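Local coordinates for transcriptional regulator, GntR family (Ralstonia eutropha, PDB 3IHU), which probably binds DNA through a GntR-type winged helix-turn-helix domain and regulates transcription, with an all-helical FCD domain completing the chain, at residues 24-29 and 165-170; 146-151 and 191-196. One frame throughout, in Å; residues are numbered along the deposited sequence. Where two conformers were deposited one is given.

Contact 1. Residues 24-29 and 165-170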
ATOM      1  N   GLY A  24      -1.224  -3.091  11.434  1.00 25.28           N
ATOM      2  CA  GLY A  24      -2.647  -3.270  11.636  1.00 23.87           C
ATOM      3  C   GLY A  24      -3.502  -2.073  11.272  1.00 23.23           C
ATOM      4  O   GLY A  24      -4.601  -2.236  10.702  1.00 21.44           O
ATOM      5  N   ILE A  25      -3.030  -0.859  11.592  1.00 22.46           N
ATOM      6  CA  ILE A  25      -3.821   0.325  11.280  1.00 22.87           C
ATOM      7  C   ILE A  25      -3.706   0.628   9.784  1.00 24.42           C
ATOM      8  O   ILE A  25      -4.661   1.010   9.135  1.00 23.26           O
ATOM      9  CB  ILE A  25      -3.432   1.515  12.148  1.00 23.30           C
ATOM     10  CG1 ILE A  25      -3.965   1.302  13.581  1.00 21.05           C
ATOM     11  CG2 ILE A  25      -3.970   2.806  11.553  1.00 23.14           C
ATOM     12  CD1 ILE A  25      -3.327   2.239  14.601  1.00 22.67           C
HETATM   13  N   MSE A  26      -2.540   0.399   9.230  1.00 25.89           N
HETATM   14  CA  MSE A  26      -2.358   0.606   7.792  1.00 28.05           C
HETATM   15  C   MSE A  26      -3.164  -0.406   6.985  1.00 26.94           C
HETATM   16  O   MSE A  26      -3.892  -0.014   6.077  1.00 27.02           O
HETATM   17  CB  MSE A  26      -0.867   0.638   7.429  1.00 28.57           C
HETATM   18  CG  MSE A  26      -0.423   2.112   7.273  1.00 32.90           C
HETATM   19 SE   MSE A  26       1.436   2.379   7.307  0.75 43.55          SE
HETATM   20  CE  MSE A  26       1.983   0.543   6.949  1.00 35.42           C
ATOM     21  N   SER A  27      -3.112  -1.673   7.360  1.00 27.48           N
ATOM     22  CA  SER A  27      -3.951  -2.651   6.674  1.00 27.84           C
ATOM     23  C   SER A  27      -5.459  -2.428   6.893  1.00 26.38           C
ATOM     24  O   SER A  27      -6.239  -2.536   5.939  1.00 25.90           O
ATOM     25  CB  SER A  27      -3.580  -4.073   7.040  1.00 27.84           C
ATOM     26  OG  SER A  27      -3.667  -4.238   8.431  1.00 33.27           O
ATOM     27  N   GLY A  28      -5.856  -2.109   8.128  1.00 24.18           N
ATOM     28  CA  GLY A  28      -7.244  -1.770   8.437  1.00 22.49           C
ATOM     29  C   GLY A  28      -7.789  -0.598   7.631  1.00 21.61           C
ATOM     30  O   GLY A  28      -8.946  -0.606   7.236  1.00 20.28           O
ATOM     31  N   LEU A  29      -6.962   0.398   7.340  1.00 21.60           N
ATOM     32  CA  LEU A  29      -7.410   1.534   6.523  1.00 21.42           C
ATOM     33  C   LEU A  29      -7.761   1.037   5.123  1.00 21.16           C
ATOM     34  O   LEU A  29      -8.792   1.375   4.585  1.00 21.63           O
ATOM     35  CB  LEU A  29      -6.344   2.647   6.450  1.00 22.42           C
ATOM     36  CG  LEU A  29      -6.469   3.728   7.523  1.00 21.10           C
ATOM     37  CD1 LEU A  29      -5.098   4.475   7.699  1.00 21.08           C
ATOM     38  CD2 LEU A  29      -7.635   4.666   7.201  1.00 17.72           C
ATOM     39  N   HIS A 165       2.035   2.230  -0.689  1.00 34.85           N
ATOM     40  CA  HIS A 165       0.701   1.632  -0.523  1.00 34.76           C
ATOM     41  C   HIS A 165      -0.450   2.649  -0.518  1.00 32.86           C
ATOM     42  O   HIS A 165      -1.594   2.287  -0.829  1.00 33.21           O
ATOM     43  CB  HIS A 165       0.674   0.818   0.791  1.00 35.14           C
ATOM     44  CG  HIS A 165       1.616  -0.338   0.798  1.00 37.38           C
ATOM     45  ND1 HIS A 165       1.555  -1.346  -0.136  1.00 39.86           N
ATOM     46  CD2 HIS A 165       2.636  -0.660   1.632  1.00 39.47           C
ATOM     47  CE1 HIS A 165       2.486  -2.248   0.123  1.00 38.62           C
ATOM     48  NE2 HIS A 165       3.164  -1.847   1.184  1.00 40.88           N
HETATM   49  N   MSE A 166      -0.138   3.889  -0.126  1.00 30.32           N
HETATM   50  CA  MSE A 166      -1.118   4.987  -0.064  0.60 28.98           C
HETATM   51  C   MSE A 166      -2.403   4.682   0.678  1.00 27.95           C
HETATM   52  O   MSE A 166      -3.489   4.835   0.142  1.00 27.01           O
HETATM   53  CB  MSE A 166      -1.471   5.435  -1.474  0.60 28.49           C
HETATM   54  CG  MSE A 166      -0.377   6.080  -2.159  0.60 27.37           C
HETATM   55 SE   MSE A 166      -1.091   6.747  -3.761  0.45 25.13          SE
HETATM   56  CE  MSE A 166      -0.859   5.165  -4.884  0.60 15.28           C
ATOM     57  N   PRO A 167      -2.288   4.259   1.938  1.00 27.16           N
ATOM     58  CA  PRO A 167      -3.460   3.772   2.698  1.00 25.81           C
ATOM     59  C   PRO A 167      -4.541   4.813   2.880  1.00 25.11           C
ATOM     60  O   PRO A 167      -5.714   4.504   2.701  1.00 25.38           O
ATOM     61  CB  PRO A 167      -2.863   3.326   4.054  1.00 26.25           C
ATOM     62  CG  PRO A 167      -1.441   3.890   4.080  1.00 26.77           C
ATOM     63  CD  PRO A 167      -1.017   4.081   2.668  1.00 27.33           C
ATOM     64  N   ILE A 168      -4.175   6.055   3.181  1.00 24.65           N
ATOM     65  CA  ILE A 168      -5.190   7.096   3.319  1.00 24.55           C
ATOM     66  C   ILE A 168      -5.908   7.361   2.007  1.00 22.83           C
ATOM     67  O   ILE A 168      -7.130   7.365   1.992  1.00 23.98           O
ATOM     68  CB  ILE A 168      -4.680   8.455   3.856  1.00 24.34           C
ATOM     69  CG1 ILE A 168      -3.956   8.279   5.167  1.00 27.50           C
ATOM     70  CG2 ILE A 168      -5.892   9.407   4.102  1.00 21.77           C
ATOM     71  CD1 ILE A 168      -4.884   7.938   6.259  1.00 29.72           C
ATOM     72  N   VAL A 169      -5.164   7.561   0.929  1.00 22.39           N
ATOM     73  CA  VAL A 169      -5.725   7.741  -0.415  1.00 21.43           C
ATOM     74  C   VAL A 169      -6.667   6.570  -0.776  1.00 22.16           C
ATOM     75  O   VAL A 169      -7.804   6.768  -1.208  1.00 21.69           O
ATOM     76  CB  VAL A 169      -4.593   7.874  -1.480  1.00 22.71           C
ATOM     77  CG1 VAL A 169      -5.175   7.999  -2.893  1.00 21.63           C
ATOM     78  CG2 VAL A 169      -3.722   9.059  -1.178  1.00 21.27           C
ATOM     79  N   HIS A 170      -6.207   5.355  -0.548  1.00 22.91           N
ATOM     80  CA  HIS A 170      -7.048   4.158  -0.788  1.00 24.31           C
ATOM     81  C   HIS A 170      -8.382   4.336  -0.121  1.00 23.39           C
ATOM     82  O   HIS A 170      -9.402   4.205  -0.757  1.00 23.11           O
ATOM     83  CB  HIS A 170      -6.365   2.904  -0.255  1.00 25.31           C
ATOM     84  CG  HIS A 170      -7.012   1.628  -0.692  1.00 28.46           C
ATOM     85  ND1 HIS A 170      -8.235   1.199  -0.197  1.00 31.42           N
ATOM     86  CD2 HIS A 170      -6.604   0.682  -1.568  1.00 28.74           C
ATOM     87  CE1 HIS A 170      -8.555   0.048  -0.763  1.00 30.98           C
ATOM     88  NE2 HIS A 170      -7.592  -0.280  -1.612  1.00 32.65           N
TER
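Pro167 packs against Met26 and Leu29, and the side-chain contacts are all apolar. With Met26 the two side chains run alongside each other in the same direction: CG of Met26 (a selenomethionine) lies 3.8 Å from CG of Pro167. The proline ring also leans on main chain, its CB standing 4.0 Å from the carbonyl O of Met26. Against Leu29 the ring is met nearer its root, CB of Leu29 to CB of Pro167 being 4.3 Å, and this is where the backbones come closest, with the CA atoms of Leu29 and Pro167 5.9 Å apart.

A methyl-to-methyl contact extends the patch. Ile168 directs its CB away from helix 17-31, yet chi1 of -55° sets CG1 anti to the carbonyl carbon, and the ethyl arm bends back until its CD1 is 3.8 Å from CD1 of Leu29; the two chains cross obliquely.

The pieces joined are the first helix of the GntR winged-helix domain and the start of helix 167-172 in the FCD domain, making this a domain-domain interface. Ile79, on the strand 77-79 of the small antiparallel sheet, touches both Leu29 and Ile168, while Ile68 touches Leu29 and Pro167.

The backbone bonds stay local. Met166 occupies the N-cap position with phi of 50°, between helices 155-165 and 167-172, and His170 N donates to Met166 O at 2.9 Å, closing the first turn.

Contact 2. Residues 146-151 and 191-196; sequences RTLLEM and TAVLAG
Val193 fits between Leu148 and Met151, the two residues one helical turn apart that helix 134-152 presents to helix 179-195. Its CB points at the other segment, and each of its methyls has a partner. CG2 lies 4.0 Å from CD2 of Leu148, while CG1, anti to the backbone N (chi1 168°), reaches CE of Met151 at 4.0 Å and remains 4.2 Å from that same CD2 of Leu148. Leu148 CD2 thus sits against both methyls, Met151 CE against CG1 only. Met151, a selenomethionine, is extended through chi2 and then bent at chi3 (86°), which turns its terminal CE toward the valine.

Leu194 adds a lighter contact: its CD2 stands 4.3 Å from CE of Met151, so the CE of Met151 touches both Val193 and Leu194. Gly196 is the first residue to leave helical geometry, with positive phi, and its N bonds to Val193 O at 2.9 Å.

The axes of segments 146-151 and 191-195 run at 20° and approach to 12.5 Å; just 129 Å² is buried, the ends of Leu148 and Met151 bridging this spacing to meet Val193 and the tip of Leu194. Other helices of the FCD bundle pack around them: Ala105 at the end of helix 84-105 touches Leu148, Met151 and Val193, helix 112-130 meets Leu148 through Leu118 and Leu194 through Arg119, and helix 198-219 adjoins Val193 through Ala201.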
ATOM      1  N   ARG A 146       5.008  -6.926  -1.963  1.00 17.69           N
ATOM      2  CA  ARG A 146       6.131  -7.487  -1.227  1.00 19.38           C
ATOM      3  C   ARG A 146       7.058  -8.355  -2.105  1.00 18.48           C
ATOM      4  O   ARG A 146       8.295  -8.298  -2.001  1.00 17.68           O
ATOM      5  CB  ARG A 146       5.627  -8.263   0.008  1.00 19.52           C
ATOM      6  CG  ARG A 146       6.665  -9.161   0.700  1.00 26.30           C
ATOM      7  CD  ARG A 146       7.965  -8.437   1.116  1.00 35.97           C
ATOM      8  NE  ARG A 146       7.707  -7.236   1.929  1.00 42.59           N
ATOM      9  CZ  ARG A 146       7.687  -7.188   3.263  1.00 44.74           C
ATOM     10  NH1 ARG A 146       7.899  -8.273   3.990  1.00 45.86           N
ATOM     11  NH2 ARG A 146       7.444  -6.032   3.875  1.00 45.90           N
ATOM     12  N   THR A 147       6.481  -9.133  -3.010  1.00 18.34           N
ATOM     13  CA  THR A 147       7.298  -9.948  -3.921  1.00 17.77           C
ATOM     14  C   THR A 147       8.113  -9.035  -4.820  1.00 17.57           C
ATOM     15  O   THR A 147       9.321  -9.259  -5.022  1.00 15.08           O
ATOM     16  CB  THR A 147       6.410 -10.913  -4.733  1.00 18.32           C
ATOM     17  OG1 THR A 147       5.494 -11.561  -3.841  1.00 18.12           O
ATOM     18  CG2 THR A 147       7.202 -11.935  -5.419  1.00 17.69           C
ATOM     19  N   LEU A 148       7.484  -7.976  -5.333  1.00 17.93           N
ATOM     20  CA  LEU A 148       8.229  -7.038  -6.144  1.00 17.97           C
ATOM     21  C   LEU A 148       9.395  -6.487  -5.335  1.00 18.60           C
ATOM     22  O   LEU A 148      10.509  -6.317  -5.865  1.00 16.80           O
ATOM     23  CB  LEU A 148       7.367  -5.896  -6.697  1.00 18.09           C
ATOM     24  CG  LEU A 148       6.311  -6.274  -7.729  1.00 18.11           C
ATOM     25  CD1 LEU A 148       5.432  -5.032  -8.009  1.00 13.23           C
ATOM     26  CD2 LEU A 148       6.986  -6.895  -9.019  1.00 15.85           C
ATOM     27  N   LEU A 149       9.151  -6.232  -4.053  1.00 19.42           N
ATOM     28  CA  LEU A 149      10.200  -5.649  -3.196  1.00 19.62           C
ATOM     29  C   LEU A 149      11.358  -6.612  -3.031  1.00 19.39           C
ATOM     30  O   LEU A 149      12.507  -6.228  -3.201  1.00 19.47           O
ATOM     31  CB  LEU A 149       9.623  -5.275  -1.842  1.00 19.21           C
ATOM     32  CG  LEU A 149      10.562  -4.563  -0.870  1.00 19.62           C
ATOM     33  CD1 LEU A 149      11.049  -3.161  -1.369  1.00 21.13           C
ATOM     34  CD2 LEU A 149       9.802  -4.439   0.417  1.00 20.90           C
ATOM     35  N   GLU A 150      11.045  -7.864  -2.752  1.00 20.15           N
ATOM     36  CA  GLU A 150      12.056  -8.883  -2.523  1.00 21.09           C
ATOM     37  C   GLU A 150      12.866  -9.113  -3.767  1.00 19.82           C
ATOM     38  O   GLU A 150      14.074  -9.343  -3.681  1.00 20.20           O
ATOM     39  CB  GLU A 150      11.443 -10.208  -2.049  1.00 21.63           C
ATOM     40  CG  GLU A 150      10.772 -10.155  -0.677  1.00 26.28           C
ATOM     41  CD  GLU A 150      11.669  -9.511   0.406  1.00 31.86           C
ATOM     42  OE1 GLU A 150      12.870  -9.888   0.504  1.00 33.02           O
ATOM     43  OE2 GLU A 150      11.176  -8.605   1.138  1.00 33.06           O
HETATM   44  N   MSE A 151      12.214  -9.007  -4.913  1.00 17.92           N
HETATM   45  CA  MSE A 151      12.866  -9.146  -6.204  1.00 16.82           C
HETATM   46  C   MSE A 151      13.904  -8.071  -6.458  1.00 18.62           C
HETATM   47  O   MSE A 151      14.975  -8.359  -6.976  1.00 17.67           O
HETATM   48  CB  MSE A 151      11.797  -9.158  -7.330  1.00 17.51           C
HETATM   49  CG  MSE A 151      11.122 -10.477  -7.495  1.00 15.43           C
HETATM   50 SE   MSE A 151       9.599 -10.471  -8.681  0.75  9.46          SE
HETATM   51  CE  MSE A 151      10.776 -10.752 -10.245  1.00 14.36           C
ATOM     52  N   THR A 191       3.713  -8.409 -15.981  1.00 15.10           N
ATOM     53  CA  THR A 191       4.172  -8.742 -17.318  1.00 15.77           C
ATOM     54  C   THR A 191       5.454  -7.952 -17.711  1.00 16.15           C
ATOM     55  O   THR A 191       6.407  -8.541 -18.233  1.00 16.16           O
ATOM     56  CB  THR A 191       3.038  -8.592 -18.313  1.00 15.62           C
ATOM     57  OG1 THR A 191       1.990  -9.539 -17.963  1.00 13.71           O
ATOM     58  CG2 THR A 191       3.527  -8.873 -19.766  1.00 15.37           C
ATOM     59  N   ALA A 192       5.533  -6.667 -17.347  1.00 15.71           N
ATOM     60  CA  ALA A 192       6.702  -5.851 -17.690  1.00 15.43           C
ATOM     61  C   ALA A 192       7.923  -6.261 -16.830  1.00 16.14           C
ATOM     62  O   ALA A 192       9.072  -6.407 -17.312  1.00 16.00           O
ATOM     63  CB  ALA A 192       6.376  -4.345 -17.539  1.00 16.52           C
ATOM     64  N   VAL A 193       7.668  -6.523 -15.557  1.00 15.85           N
ATOM     65  CA  VAL A 193       8.734  -6.922 -14.666  1.00 15.59           C
ATOM     66  C   VAL A 193       9.351  -8.223 -15.125  1.00 16.36           C
ATOM     67  O   VAL A 193      10.586  -8.325 -15.248  1.00 16.85           O
ATOM     68  CB  VAL A 193       8.253  -7.009 -13.221  1.00 14.01           C
ATOM     69  CG1 VAL A 193       9.295  -7.699 -12.378  1.00 15.13           C
ATOM     70  CG2 VAL A 193       7.957  -5.542 -12.701  1.00 13.60           C
ATOM     71  N   LEU A 194       8.482  -9.208 -15.385  1.00 16.47           N
ATOM     72  CA  LEU A 194       8.941 -10.537 -15.763  1.00 17.35           C
ATOM     73  C   LEU A 194       9.695 -10.559 -17.067  1.00 16.99           C
ATOM     74  O   LEU A 194      10.467 -11.434 -17.255  1.00 16.97           O
ATOM     75  CB  LEU A 194       7.771 -11.522 -15.802  1.00 17.80           C
ATOM     76  CG  LEU A 194       7.220 -11.729 -14.411  1.00 18.77           C
ATOM     77  CD1 LEU A 194       6.047 -12.706 -14.433  1.00 20.70           C
ATOM     78  CD2 LEU A 194       8.365 -12.197 -13.528  1.00 21.69           C
ATOM     79  N   ALA A 195       9.454  -9.598 -17.946  1.00 17.83           N
ATOM     80  CA  ALA A 195      10.181  -9.459 -19.204  1.00 19.48           C
ATOM     81  C   ALA A 195      11.597  -8.840 -19.019  1.00 21.00           C
ATOM     82  O   ALA A 195      12.396  -8.841 -19.938  1.00 20.43           O
ATOM     83  CB  ALA A 195       9.365  -8.563 -20.180  1.00 19.50           C
ATOM     84  N   GLY A 196      11.864  -8.278 -17.838  1.00 21.00           N
ATOM     85  CA  GLY A 196      13.218  -8.021 -17.396  1.00 20.58           C
ATOM     86  C   GLY A 196      13.785  -6.711 -17.855  1.00 21.12           C
ATOM     87  O   GLY A 196      14.919  -6.405 -17.492  1.00 20.46           O
TER

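In the fold
The segments alternate along the chain, 24-29, 146-151, 165-170, 191-196, so the second segment of contact 1, 165-170, falls between the two halves of contact 2. Their centres are 22 Å apart and the nearest atoms about 6 Å, without touching. Contact 1, joining the GntR and FCD domains, has its centre about 7 Å from the centre of the chain; that of contact 2, wholly within the FCD bundle, is about 16 Å from it. Segment 165-170 also packs on the first half of helix 84-105 (Thr87 to Ala94) through Met166 and Val169, contact 2 on its C-terminal end at Leu101 and Ala105. Helices 167-172 and 179-195 are consecutive; the arrangement is consistent with a DNA-binding domain docked on a helical domain.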